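Local coordinates for protein CmeC (Campylobacter jejuni, PDB 4MT4) that forms a trimeric outer membrane channel of the outer membrane factor family that probably serves the efflux of substrates from the cell, at residues K39-E44 with K256-P261; T159-F164 with I439-K444; V374-I379 with Y433-S438. All blocks are in the same frame, centred on the assembly; numbering follows the deposited sequence.

Contact 1 (K39-E44 with K256-P261)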
ATOM      1  N   LYS B  39      30.130   9.976   2.179  1.00 53.84           N
ATOM      2  CA  LYS B  39      31.248  10.851   1.841  1.00 62.10           C
ATOM      3  C   LYS B  39      32.477  10.065   1.387  1.00 66.23           C
ATOM      4  O   LYS B  39      33.452  10.646   0.908  1.00 54.47           O
ATOM      5  CB  LYS B  39      31.613  11.742   3.030  1.00 52.85           C
ATOM      6  CG  LYS B  39      30.564  12.785   3.371  1.00 55.31           C
ATOM      7  CD  LYS B  39      31.078  13.777   4.401  1.00 55.92           C
ATOM      8  CE  LYS B  39      30.066  14.885   4.646  1.00 66.28           C
ATOM      9  NZ  LYS B  39      30.563  15.904   5.612  1.00 83.80           N
ATOM     10  N   ASP B  40      32.426   8.745   1.531  1.00 57.91           N
ATOM     11  CA  ASP B  40      33.535   7.886   1.125  1.00 66.25           C
ATOM     12  C   ASP B  40      33.527   7.636  -0.382  1.00 65.49           C
ATOM     13  O   ASP B  40      34.402   6.946  -0.908  1.00 63.45           O
ATOM     14  CB  ASP B  40      33.491   6.557   1.882  1.00 51.50           C
ATOM     15  CG  ASP B  40      33.928   6.698   3.327  1.00 83.46           C
ATOM     16  OD1 ASP B  40      34.809   7.540   3.602  1.00 77.83           O
ATOM     17  OD2 ASP B  40      33.392   5.968   4.189  1.00 91.82           O
ATOM     18  N   PHE B  41      32.540   8.199  -1.069  1.00 60.41           N
ATOM     19  CA  PHE B  41      32.489   8.134  -2.525  1.00 58.93           C
ATOM     20  C   PHE B  41      33.337   9.244  -3.133  1.00 65.00           C
ATOM     21  O   PHE B  41      33.549   9.282  -4.346  1.00 66.22           O
ATOM     22  CB  PHE B  41      31.049   8.235  -3.027  1.00 50.46           C
ATOM     23  CG  PHE B  41      30.246   6.982  -2.824  1.00 55.41           C
ATOM     24  CD1 PHE B  41      30.465   5.868  -3.617  1.00 48.00           C
ATOM     25  CD2 PHE B  41      29.263   6.923  -1.850  1.00 51.86           C
ATOM     26  CE1 PHE B  41      29.726   4.714  -3.436  1.00 56.87           C
ATOM     27  CE2 PHE B  41      28.520   5.772  -1.664  1.00 50.48           C
ATOM     28  CZ  PHE B  41      28.752   4.667  -2.458  1.00 49.57           C
ATOM     29  N   ASP B  42      33.814  10.142  -2.273  1.00 56.49           N
ATOM     30  CA  ASP B  42      34.660  11.263  -2.673  1.00 57.58           C
ATOM     31  C   ASP B  42      33.982  12.113  -3.748  1.00 69.80           C
ATOM     32  O   ASP B  42      34.623  12.564  -4.698  1.00 64.22           O
ATOM     33  CB  ASP B  42      36.020  10.756  -3.164  1.00 68.34           C
ATOM     34  CG  ASP B  42      36.612   9.697  -2.249  1.00 85.10           C
ATOM     35  OD1 ASP B  42      36.440   9.805  -1.015  1.00 79.67           O
ATOM     36  OD2 ASP B  42      37.244   8.751  -2.765  1.00 82.77           O
ATOM     37  N   ASP B  43      32.680  12.323  -3.584  1.00 50.95           N
ATOM     38  CA  ASP B  43      31.886  13.097  -4.531  1.00 55.42           C
ATOM     39  C   ASP B  43      31.234  14.282  -3.821  1.00 58.16           C
ATOM     40  O   ASP B  43      30.315  14.108  -3.022  1.00 64.90           O
ATOM     41  CB  ASP B  43      30.825  12.208  -5.184  1.00 47.47           C
ATOM     42  CG  ASP B  43      30.185  12.849  -6.407  1.00 50.28           C
ATOM     43  OD1 ASP B  43      30.186  14.093  -6.514  1.00 49.35           O
ATOM     44  OD2 ASP B  43      29.672  12.099  -7.264  1.00 55.92           O
ATOM     45  N   GLU B  44      31.709  15.486  -4.120  1.00 54.04           N
ATOM     46  CA  GLU B  44      31.192  16.684  -3.471  1.00 57.61           C
ATOM     47  C   GLU B  44      29.773  16.989  -3.943  1.00 59.09           C
ATOM     48  O   GLU B  44      28.971  17.550  -3.196  1.00 60.64           O
ATOM     49  CB  GLU B  44      32.108  17.882  -3.730  1.00 51.43           C
ATOM     50  CG  GLU B  44      32.006  18.964  -2.666  1.00 86.84           C
ATOM     51  CD  GLU B  44      32.393  18.459  -1.289  1.00 98.21           C
ATOM     52  OE1 GLU B  44      31.509  18.395  -0.408  1.00 85.19           O
ATOM     53  OE2 GLU B  44      33.580  18.125  -1.087  1.00 93.90           O
ATOM     54  N   LYS B 256      37.022   2.345  -6.314  1.00 77.14           N
ATOM     55  CA  LYS B 256      37.917   2.299  -5.167  1.00 62.47           C
ATOM     56  C   LYS B 256      37.469   1.177  -4.242  1.00 63.97           C
ATOM     57  O   LYS B 256      36.502   0.475  -4.538  1.00 72.92           O
ATOM     58  CB  LYS B 256      37.931   3.638  -4.424  1.00 67.34           C
ATOM     59  CG  LYS B 256      36.560   4.107  -3.962  1.00 79.36           C
ATOM     60  CD  LYS B 256      36.644   5.395  -3.154  1.00 82.51           C
ATOM     61  CE  LYS B 256      37.358   5.175  -1.829  1.00 82.23           C
ATOM     62  NZ  LYS B 256      37.350   6.400  -0.983  1.00 71.77           N
ATOM     63  N   GLU B 257      38.170   1.007  -3.125  1.00 76.00           N
ATOM     64  CA  GLU B 257      37.768   0.020  -2.129  1.00 87.69           C
ATOM     65  C   GLU B 257      37.091   0.695  -0.943  1.00 78.41           C
ATOM     66  O   GLU B 257      37.554   1.726  -0.455  1.00 84.59           O
ATOM     67  CB  GLU B 257      38.969  -0.801  -1.656  1.00 86.34           C
ATOM     68  CG  GLU B 257      38.657  -1.736  -0.494  1.00 98.87           C
ATOM     69  CD  GLU B 257      37.616  -2.788  -0.839  1.00113.39           C
ATOM     70  OE1 GLU B 257      37.419  -3.071  -2.041  1.00121.57           O
ATOM     71  OE2 GLU B 257      36.998  -3.338   0.096  1.00111.80           O
ATOM     72  N   PHE B 258      35.989   0.108  -0.486  1.00 83.26           N
ATOM     73  CA  PHE B 258      35.210   0.676   0.607  1.00 76.18           C
ATOM     74  C   PHE B 258      35.293  -0.181   1.868  1.00 64.08           C
ATOM     75  O   PHE B 258      35.265  -1.410   1.799  1.00 63.54           O
ATOM     76  CB  PHE B 258      33.747   0.840   0.185  1.00 78.24           C
ATOM     77  CG  PHE B 258      33.553   1.747  -0.997  1.00 76.09           C
ATOM     78  CD1 PHE B 258      33.636   1.256  -2.290  1.00 71.96           C
ATOM     79  CD2 PHE B 258      33.284   3.093  -0.814  1.00 68.39           C
ATOM     80  CE1 PHE B 258      33.457   2.089  -3.375  1.00 76.65           C
ATOM     81  CE2 PHE B 258      33.103   3.932  -1.894  1.00 76.30           C
ATOM     82  CZ  PHE B 258      33.189   3.430  -3.177  1.00 82.43           C
ATOM     83  N   ASP B 259      35.395   0.478   3.018  1.00 85.62           N
ATOM     84  CA  ASP B 259      35.422  -0.220   4.300  1.00 87.45           C
ATOM     85  C   ASP B 259      34.017  -0.628   4.738  1.00 72.46           C
ATOM     86  O   ASP B 259      33.410   0.013   5.594  1.00 85.13           O
ATOM     87  CB  ASP B 259      36.076   0.653   5.375  1.00 98.40           C
ATOM     88  CG  ASP B 259      35.629   2.102   5.306  1.00 96.39           C
ATOM     89  OD1 ASP B 259      34.683   2.402   4.547  1.00 76.10           O
ATOM     90  OD2 ASP B 259      36.222   2.941   6.017  1.00104.56           O
ATOM     91  N   ILE B 260      33.509  -1.702   4.142  1.00 57.19           N
ATOM     92  CA  ILE B 260      32.183  -2.208   4.467  1.00 65.37           C
ATOM     93  C   ILE B 260      32.265  -3.671   4.900  1.00 61.57           C
ATOM     94  O   ILE B 260      33.186  -4.384   4.500  1.00 64.42           O
ATOM     95  CB  ILE B 260      31.215  -2.074   3.271  1.00 66.28           C
ATOM     96  CG1 ILE B 260      31.725  -2.879   2.075  1.00 55.20           C
ATOM     97  CG2 ILE B 260      31.025  -0.611   2.899  1.00 59.89           C
ATOM     98  CD1 ILE B 260      30.799  -2.840   0.880  1.00 51.15           C
ATOM     99  N   PRO B 261      31.308  -4.118   5.731  1.00 70.17           N
ATOM    100  CA  PRO B 261      31.279  -5.512   6.191  1.00 69.15           C
ATOM    101  C   PRO B 261      31.223  -6.523   5.048  1.00 65.57           C
ATOM    102  O   PRO B 261      30.644  -6.243   3.999  1.00 59.82           O
ATOM    103  CB  PRO B 261      29.998  -5.574   7.029  1.00 62.89           C
ATOM    104  CG  PRO B 261      29.799  -4.184   7.506  1.00 67.72           C
ATOM    105  CD  PRO B 261      30.269  -3.304   6.385  1.00 66.97           C
TER
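Lys-256 opens the contact by sending its ammonium group to two oxygens of segment 39-44. NZ donates to the backbone O of Asp-40 at 3.0 Å, tilted 24° from that carbonyl plane, and makes a salt bridge with OD2 of Asp-42, also 3.0 Å away and met on the syn side of the carboxylate. A bend at chi3 (-67°) turns the lysine tip into this position, while CD passes 3.4 Å from the same Asp-42 OD2. One lysine thus ties a main-chain carbonyl and a carboxylate of a single short turn. The arrangement joins the end of a 3-10 turn to an irregular loop in the equatorial region of the outer membrane factor fold, and together they lie over helix 411-445. Phe-258 follows, with CZ 3.7 Å from CD1 of Phe-41. The rings meet obliquely, centroids 5.1 Å apart and planes at 54°. CE2 of Phe-258 also comes within 3.4 Å of the Asp-40 carbonyl O, the oxygen held by Lys-256. Beneath this pair, Phe-41 reaches Val-440 and Phe-258 reaches Ile-439, both on helix 411-445. Asp-259, the centre of an inverse gamma turn, brings OD1 to 3.8 Å from OD2 of Asp-40, an approach that would be unfavourable if both are ionised.

Contact 2 (T159-F164 with I439-K444)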
ATOM      1  N   THR B 159      18.354   8.559  -2.027  1.00 38.49           N
ATOM      2  CA  THR B 159      18.928   9.743  -2.657  1.00 49.48           C
ATOM      3  C   THR B 159      20.261   9.422  -3.331  1.00 49.32           C
ATOM      4  O   THR B 159      20.520   9.854  -4.456  1.00 49.27           O
ATOM      5  CB  THR B 159      19.137  10.877  -1.635  1.00 41.00           C
ATOM      6  OG1 THR B 159      17.868  11.287  -1.109  1.00 51.82           O
ATOM      7  CG2 THR B 159      19.818  12.070  -2.285  1.00 48.59           C
ATOM      8  N   VAL B 160      21.099   8.657  -2.638  1.00 47.43           N
ATOM      9  CA  VAL B 160      22.404   8.269  -3.167  1.00 41.03           C
ATOM     10  C   VAL B 160      22.264   7.379  -4.398  1.00 53.31           C
ATOM     11  O   VAL B 160      22.939   7.585  -5.409  1.00 49.36           O
ATOM     12  CB  VAL B 160      23.248   7.528  -2.105  1.00 46.59           C
ATOM     13  CG1 VAL B 160      24.518   6.962  -2.721  1.00 39.03           C
ATOM     14  CG2 VAL B 160      23.579   8.456  -0.947  1.00 42.21           C
ATOM     15  N   GLN B 161      21.378   6.392  -4.307  1.00 44.32           N
ATOM     16  CA  GLN B 161      21.177   5.443  -5.395  1.00 43.81           C
ATOM     17  C   GLN B 161      20.456   6.076  -6.583  1.00 49.19           C
ATOM     18  O   GLN B 161      20.617   5.634  -7.720  1.00 52.32           O
ATOM     19  CB  GLN B 161      20.402   4.218  -4.898  1.00 37.26           C
ATOM     20  CG  GLN B 161      21.204   3.305  -3.978  1.00 39.08           C
ATOM     21  CD  GLN B 161      20.463   2.031  -3.619  1.00 44.83           C
ATOM     22  OE1 GLN B 161      19.233   1.983  -3.663  1.00 52.20           O
ATOM     23  NE2 GLN B 161      21.209   0.989  -3.268  1.00 55.27           N
ATOM     24  N   THR B 162      19.663   7.111  -6.320  1.00 46.78           N
ATOM     25  CA  THR B 162      19.007   7.859  -7.389  1.00 51.33           C
ATOM     26  C   THR B 162      20.031   8.731  -8.108  1.00 51.13           C
ATOM     27  O   THR B 162      19.990   8.881  -9.331  1.00 42.62           O
ATOM     28  CB  THR B 162      17.860   8.738  -6.853  1.00 36.81           C
ATOM     29  OG1 THR B 162      16.846   7.903  -6.283  1.00 44.18           O
ATOM     30  CG2 THR B 162      17.247   9.576  -7.968  1.00 37.89           C
ATOM     31  N   TYR B 163      20.955   9.294  -7.334  1.00 42.89           N
ATOM     32  CA  TYR B 163      22.045  10.091  -7.888  1.00 43.27           C
ATOM     33  C   TYR B 163      22.888   9.265  -8.851  1.00 54.30           C
ATOM     34  O   TYR B 163      23.186   9.703  -9.961  1.00 49.98           O
ATOM     35  CB  TYR B 163      22.927  10.647  -6.766  1.00 42.30           C
ATOM     36  CG  TYR B 163      24.230  11.258  -7.239  1.00 53.98           C
ATOM     37  CD1 TYR B 163      24.277  12.563  -7.712  1.00 50.71           C
ATOM     38  CD2 TYR B 163      25.415  10.532  -7.206  1.00 44.67           C
ATOM     39  CE1 TYR B 163      25.465  13.128  -8.142  1.00 55.33           C
ATOM     40  CE2 TYR B 163      26.609  11.087  -7.634  1.00 52.27           C
ATOM     41  CZ  TYR B 163      26.628  12.385  -8.102  1.00 63.33           C
ATOM     42  OH  TYR B 163      27.809  12.944  -8.528  1.00 50.89           O
ATOM     43  N   PHE B 164      23.259   8.065  -8.417  1.00 41.96           N
ATOM     44  CA  PHE B 164      24.098   7.176  -9.210  1.00 47.07           C
ATOM     45  C   PHE B 164      23.371   6.661 -10.449  1.00 58.29           C
ATOM     46  O   PHE B 164      23.985   6.461 -11.498  1.00 46.50           O
ATOM     47  CB  PHE B 164      24.580   6.003  -8.356  1.00 46.77           C
ATOM     48  CG  PHE B 164      25.782   6.325  -7.513  1.00 52.43           C
ATOM     49  CD1 PHE B 164      26.797   7.123  -8.014  1.00 46.52           C
ATOM     50  CD2 PHE B 164      25.893   5.841  -6.219  1.00 45.71           C
ATOM     51  CE1 PHE B 164      27.905   7.427  -7.245  1.00 46.51           C
ATOM     52  CE2 PHE B 164      26.999   6.142  -5.443  1.00 50.72           C
ATOM     53  CZ  PHE B 164      28.007   6.937  -5.958  1.00 46.92           C
ATOM     54  N   ILE B 439      27.138  -1.135  -3.027  1.00 42.01           N
ATOM     55  CA  ILE B 439      27.814  -0.698  -1.812  1.00 44.98           C
ATOM     56  C   ILE B 439      26.795  -0.153  -0.820  1.00 49.86           C
ATOM     57  O   ILE B 439      26.833  -0.468   0.367  1.00 46.48           O
ATOM     58  CB  ILE B 439      28.871   0.387  -2.103  1.00 40.76           C
ATOM     59  CG1 ILE B 439      29.900  -0.120  -3.114  1.00 53.35           C
ATOM     60  CG2 ILE B 439      29.560   0.818  -0.821  1.00 44.10           C
ATOM     61  CD1 ILE B 439      30.686  -1.318  -2.634  1.00 47.21           C
ATOM     62  N   VAL B 440      25.879   0.665  -1.328  1.00 42.44           N
ATOM     63  CA  VAL B 440      24.839   1.278  -0.514  1.00 52.25           C
ATOM     64  C   VAL B 440      23.917   0.229   0.106  1.00 45.99           C
ATOM     65  O   VAL B 440      23.552   0.329   1.278  1.00 45.07           O
ATOM     66  CB  VAL B 440      23.997   2.269  -1.345  1.00 50.64           C
ATOM     67  CG1 VAL B 440      22.919   2.912  -0.488  1.00 45.08           C
ATOM     68  CG2 VAL B 440      24.893   3.330  -1.961  1.00 44.35           C
ATOM     69  N   ASP B 441      23.551  -0.777  -0.685  1.00 48.59           N
ATOM     70  CA  ASP B 441      22.673  -1.845  -0.218  1.00 39.83           C
ATOM     71  C   ASP B 441      23.267  -2.577   0.981  1.00 48.43           C
ATOM     72  O   ASP B 441      22.554  -2.921   1.922  1.00 52.69           O
ATOM     73  CB  ASP B 441      22.383  -2.837  -1.348  1.00 42.56           C
ATOM     74  CG  ASP B 441      21.400  -2.288  -2.365  1.00 56.45           C
ATOM     75  OD1 ASP B 441      20.545  -1.462  -1.981  1.00 58.25           O
ATOM     76  OD2 ASP B 441      21.477  -2.684  -3.549  1.00 57.27           O
ATOM     77  N   VAL B 442      24.576  -2.809   0.941  1.00 47.35           N
ATOM     78  CA  VAL B 442      25.281  -3.432   2.056  1.00 51.41           C
ATOM     79  C   VAL B 442      25.253  -2.523   3.278  1.00 46.12           C
ATOM     80  O   VAL B 442      24.924  -2.958   4.380  1.00 44.87           O
ATOM     81  CB  VAL B 442      26.747  -3.753   1.698  1.00 45.94           C
ATOM     82  CG1 VAL B 442      27.495  -4.258   2.924  1.00 43.84           C
ATOM     83  CG2 VAL B 442      26.810  -4.768   0.572  1.00 44.23           C
ATOM     84  N   ILE B 443      25.600  -1.257   3.069  1.00 45.48           N
ATOM     85  CA  ILE B 443      25.565  -0.261   4.133  1.00 52.19           C
ATOM     86  C   ILE B 443      24.162  -0.136   4.723  1.00 46.23           C
ATOM     87  O   ILE B 443      23.993  -0.072   5.942  1.00 42.10           O
ATOM     88  CB  ILE B 443      26.033   1.122   3.623  1.00 53.22           C
ATOM     89  CG1 ILE B 443      27.483   1.047   3.134  1.00 53.73           C
ATOM     90  CG2 ILE B 443      25.890   2.172   4.715  1.00 44.99           C
ATOM     91  CD1 ILE B 443      28.000   2.341   2.537  1.00 41.10           C
ATOM     92  N   LYS B 444      23.159  -0.118   3.850  1.00 44.61           N
ATOM     93  CA  LYS B 444      21.766  -0.020   4.274  1.00 46.23           C
ATOM     94  C   LYS B 444      21.336  -1.236   5.088  1.00 51.53           C
ATOM     95  O   LYS B 444      20.637  -1.110   6.092  1.00 47.34           O
ATOM     96  CB  LYS B 444      20.847   0.134   3.060  1.00 45.50           C
ATOM     97  CG  LYS B 444      19.375   0.319   3.409  1.00 54.55           C
ATOM     98  CD  LYS B 444      18.468  -0.069   2.250  1.00 63.99           C
ATOM     99  CE  LYS B 444      18.822   0.684   0.979  1.00 65.78           C
ATOM    100  NZ  LYS B 444      17.936   0.304  -0.157  1.00 63.65           N
TER
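Gln-161 reaches from helix 129-195 across to Val-440 and Asp-441 on helix 411-445, within the helical barrel of the periplasmic part of an outer membrane factor. The two short segments run antiparallel with axes 10.7 Å apart, a wide spacing that the glutamine helps to bridge. From CB, the chain sets out with CG anti to the carbonyl carbon (chi1 -71°) and then extends straight toward the other helix. CG lies against the valine, 3.9 Å from CG1 of Val-440. CD passes between that methyl and the Asp-441 carboxylate, and OE1 turns toward the Lys-444 ammonium without bonding to it; this ammonium makes a long salt bridge with Asp-441 OD1. NE2 sits 3.6 Å from CB of Val-440 and has two acceptors: the backbone O of Asn-437, one turn earlier on the same helix, and the carboxylate of Asp-441. This double grip probably fixes the rotation of the amide. Beside the glutamine, CG1 of Val-160 touches CG2 of Val-440 at 3.7 Å, an apolar floor to the polar bridge. The bond from Gln-161 NE2 to Asp-441 OD1 measures 2.8 Å, with an angle of 154° at the hydrogen; the acceptor lies near the amide plane, yet NE2 stands 62° out of the carboxylate plane.

Contact 3 (V374-I379 with Y433-S438); sequences VARKTI and YSYANS
Arg-376 and Tyr-435 run alongside each other in the same direction, joined at their ends by a hydrogen bond from NH1 of the arginine to OH of the tyrosine, 3.2 Å long with an angle of 145° at the hydrogen. The phenol oxygen meets the edge of the guanidinium, close to its plane, whereas the aromatic ring is turned 65° from that plane. The bend at chi2 of Arg-376 brings its CD to 3.9 Å from the Tyr-435 OH, and a second at chi3 swings the guanidinium round until NH1 faces that oxygen. CG of Arg-376 rests 3.8 Å from OG of Ser-438. At its other terminus the guanidinium is held more strongly, since NH2 donates to the backbone O of Gly-21 and forms a salt bridge with Glu-26. Ile-379, one turn further on, fills the other part of the interface. Its CG2 approaches the Tyr-435 ring in plane, at an edge, and touches CB of the tyrosine at 3.6 Å. The other branch carries CD1 to Ser-438, 3.8 Å from its CB, and equally close to the backbone O of Ser-434. Leu-223 of a neighbouring subunit packs on Ile-379 too. The helices are antiparallel, crossing at -150° with axes 9.1 Å apart. Ser-438, on helix 411-445, probably allows the approach, its CA being 5.2 Å from CA of Arg-376: such close pairing of consecutive long helices is characteristic of the outer membrane factor's periplasmic helical barrel.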
ATOM      1  N   VAL B 374      26.332 -11.001  -1.143  1.00 45.40           N
ATOM      2  CA  VAL B 374      26.626 -11.809  -2.322  1.00 48.48           C
ATOM      3  C   VAL B 374      26.617 -10.959  -3.590  1.00 54.56           C
ATOM      4  O   VAL B 374      27.483 -11.107  -4.451  1.00 54.29           O
ATOM      5  CB  VAL B 374      25.626 -12.973  -2.477  1.00 52.05           C
ATOM      6  CG1 VAL B 374      25.849 -13.704  -3.788  1.00 39.90           C
ATOM      7  CG2 VAL B 374      25.753 -13.937  -1.306  1.00 56.01           C
ATOM      8  N   ALA B 375      25.642 -10.063  -3.695  1.00 46.29           N
ATOM      9  CA  ALA B 375      25.530  -9.193  -4.862  1.00 54.32           C
ATOM     10  C   ALA B 375      26.742  -8.281  -4.987  1.00 49.50           C
ATOM     11  O   ALA B 375      27.259  -8.072  -6.079  1.00 49.64           O
ATOM     12  CB  ALA B 375      24.254  -8.366  -4.797  1.00 37.50           C
ATOM     13  N   ARG B 376      27.197  -7.752  -3.856  1.00 43.44           N
ATOM     14  CA  ARG B 376      28.318  -6.818  -3.836  1.00 50.83           C
ATOM     15  C   ARG B 376      29.576  -7.438  -4.449  1.00 52.18           C
ATOM     16  O   ARG B 376      30.232  -6.823  -5.293  1.00 45.77           O
ATOM     17  CB  ARG B 376      28.593  -6.359  -2.399  1.00 42.86           C
ATOM     18  CG  ARG B 376      29.273  -5.000  -2.261  1.00 47.52           C
ATOM     19  CD  ARG B 376      30.760  -5.071  -2.583  1.00 48.69           C
ATOM     20  NE  ARG B 376      31.405  -6.194  -1.908  1.00 56.34           N
ATOM     21  CZ  ARG B 376      32.630  -6.631  -2.185  1.00 68.65           C
ATOM     22  NH1 ARG B 376      33.349  -6.043  -3.133  1.00 54.05           N
ATOM     23  NH2 ARG B 376      33.135  -7.658  -1.519  1.00 64.63           N
ATOM     24  N   LYS B 377      29.905  -8.655  -4.026  1.00 48.83           N
ATOM     25  CA  LYS B 377      31.113  -9.319  -4.502  1.00 60.57           C
ATOM     26  C   LYS B 377      30.939  -9.887  -5.911  1.00 56.90           C
ATOM     27  O   LYS B 377      31.908 -10.024  -6.654  1.00 55.34           O
ATOM     28  CB  LYS B 377      31.532 -10.431  -3.534  1.00 57.87           C
ATOM     29  CG  LYS B 377      30.594 -11.626  -3.484  1.00 53.53           C
ATOM     30  CD  LYS B 377      31.155 -12.722  -2.589  1.00 54.34           C
ATOM     31  CE  LYS B 377      30.290 -13.973  -2.626  1.00 50.17           C
ATOM     32  NZ  LYS B 377      30.835 -15.042  -1.742  1.00 60.64           N
ATOM     33  N   THR B 378      29.704 -10.210  -6.280  1.00 39.26           N
ATOM     34  CA  THR B 378      29.432 -10.739  -7.612  1.00 48.93           C
ATOM     35  C   THR B 378      29.510  -9.632  -8.657  1.00 58.15           C
ATOM     36  O   THR B 378      30.076  -9.820  -9.735  1.00 51.82           O
ATOM     37  CB  THR B 378      28.052 -11.417  -7.689  1.00 40.42           C
ATOM     38  OG1 THR B 378      27.988 -12.485  -6.737  1.00 45.43           O
ATOM     39  CG2 THR B 378      27.810 -11.978  -9.084  1.00 51.63           C
ATOM     40  N   ILE B 379      28.943  -8.475  -8.329  1.00 48.96           N
ATOM     41  CA  ILE B 379      28.983  -7.322  -9.219  1.00 54.97           C
ATOM     42  C   ILE B 379      30.415  -6.791  -9.315  1.00 48.94           C
ATOM     43  O   ILE B 379      30.808  -6.203 -10.326  1.00 60.30           O
ATOM     44  CB  ILE B 379      28.019  -6.211  -8.741  1.00 43.88           C
ATOM     45  CG1 ILE B 379      26.577  -6.720  -8.738  1.00 53.10           C
ATOM     46  CG2 ILE B 379      28.103  -4.994  -9.639  1.00 53.65           C
ATOM     47  CD1 ILE B 379      25.589  -5.754  -8.125  1.00 41.48           C
ATOM     48  N   TYR B 433      27.651   1.543 -11.950  1.00 41.61           N
ATOM     49  CA  TYR B 433      26.818   2.225 -10.965  1.00 50.43           C
ATOM     50  C   TYR B 433      25.872   1.256 -10.269  1.00 51.52           C
ATOM     51  O   TYR B 433      25.269   1.587  -9.250  1.00 55.57           O
ATOM     52  CB  TYR B 433      26.042   3.364 -11.627  1.00 47.85           C
ATOM     53  CG  TYR B 433      26.956   4.444 -12.157  1.00 46.17           C
ATOM     54  CD1 TYR B 433      27.345   5.509 -11.356  1.00 37.30           C
ATOM     55  CD2 TYR B 433      27.453   4.383 -13.451  1.00 53.26           C
ATOM     56  CE1 TYR B 433      28.194   6.489 -11.835  1.00 52.45           C
ATOM     57  CE2 TYR B 433      28.299   5.355 -13.939  1.00 42.79           C
ATOM     58  CZ  TYR B 433      28.668   6.406 -13.129  1.00 62.34           C
ATOM     59  OH  TYR B 433      29.514   7.374 -13.619  1.00 52.01           O
ATOM     60  N   SER B 434      25.750   0.053 -10.820  1.00 47.68           N
ATOM     61  CA  SER B 434      25.078  -1.023 -10.108  1.00 45.69           C
ATOM     62  C   SER B 434      25.977  -1.485  -8.974  1.00 49.60           C
ATOM     63  O   SER B 434      25.501  -1.970  -7.949  1.00 56.34           O
ATOM     64  CB  SER B 434      24.744  -2.190 -11.039  1.00 40.20           C
ATOM     65  OG  SER B 434      23.789  -1.808 -12.014  1.00 65.83           O
ATOM     66  N   TYR B 435      27.283  -1.330  -9.166  1.00 50.68           N
ATOM     67  CA  TYR B 435      28.249  -1.668  -8.131  1.00 58.47           C
ATOM     68  C   TYR B 435      28.273  -0.596  -7.053  1.00 43.80           C
ATOM     69  O   TYR B 435      28.431  -0.897  -5.871  1.00 45.73           O
ATOM     70  CB  TYR B 435      29.651  -1.849  -8.718  1.00 39.78           C
ATOM     71  CG  TYR B 435      30.674  -2.246  -7.675  1.00 45.09           C
ATOM     72  CD1 TYR B 435      30.703  -3.538  -7.164  1.00 40.65           C
ATOM     73  CD2 TYR B 435      31.603  -1.331  -7.195  1.00 39.53           C
ATOM     74  CE1 TYR B 435      31.629  -3.906  -6.205  1.00 40.11           C
ATOM     75  CE2 TYR B 435      32.531  -1.691  -6.238  1.00 46.85           C
ATOM     76  CZ  TYR B 435      32.542  -2.980  -5.746  1.00 45.83           C
ATOM     77  OH  TYR B 435      33.468  -3.342  -4.792  1.00 45.72           O
ATOM     78  N   ALA B 436      28.121   0.657  -7.473  1.00 41.47           N
ATOM     79  CA  ALA B 436      28.049   1.777  -6.542  1.00 49.43           C
ATOM     80  C   ALA B 436      26.831   1.626  -5.637  1.00 44.81           C
ATOM     81  O   ALA B 436      26.916   1.827  -4.427  1.00 46.66           O
ATOM     82  CB  ALA B 436      27.996   3.098  -7.295  1.00 47.61           C
ATOM     83  N   ASN B 437      25.703   1.258  -6.235  1.00 38.50           N
ATOM     84  CA  ASN B 437      24.473   1.034  -5.486  1.00 54.43           C
ATOM     85  C   ASN B 437      24.522  -0.256  -4.674  1.00 49.07           C
ATOM     86  O   ASN B 437      23.779  -0.416  -3.704  1.00 48.83           O
ATOM     87  CB  ASN B 437      23.267   1.007  -6.427  1.00 44.16           C
ATOM     88  CG  ASN B 437      22.948   2.372  -7.005  1.00 41.74           C
ATOM     89  OD1 ASN B 437      23.458   3.391  -6.539  1.00 45.94           O
ATOM     90  ND2 ASN B 437      22.088   2.400  -8.018  1.00 41.00           N
ATOM     91  N   SER B 438      25.391  -1.176  -5.078  1.00 45.38           N
ATOM     92  CA  SER B 438      25.567  -2.424  -4.344  1.00 43.14           C
ATOM     93  C   SER B 438      26.271  -2.144  -3.023  1.00 45.11           C
ATOM     94  O   SER B 438      26.035  -2.825  -2.025  1.00 42.74           O
ATOM     95  CB  SER B 438      26.361  -3.442  -5.166  1.00 44.05           C
ATOM     96  OG  SER B 438      27.735  -3.097  -5.224  1.00 44.11           O
TER

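Three contacts lie close together in the helical part of the subunit, their centres 10 to 13 Å apart, and illustrate how one helix can organise several distant pieces of chain. Helix 411-445 supplies a segment to contacts 2 and 3 and carries the loops of contact 1. Along the chain, contacts 1 and 2 interleave, contact 3 is nested within the span closed by contact 2, and contact 1 closes before contact 3 opens. Phe-164 bridges the group, meeting Phe-41 of contact 1 edge-to-face and packing on Ala-436 of contact 3. Helices 129-195 and 339-405, together with the two loops, are thereby joined around helix 411-445, while contact 3 also reaches a neighbouring subunit of the trimer.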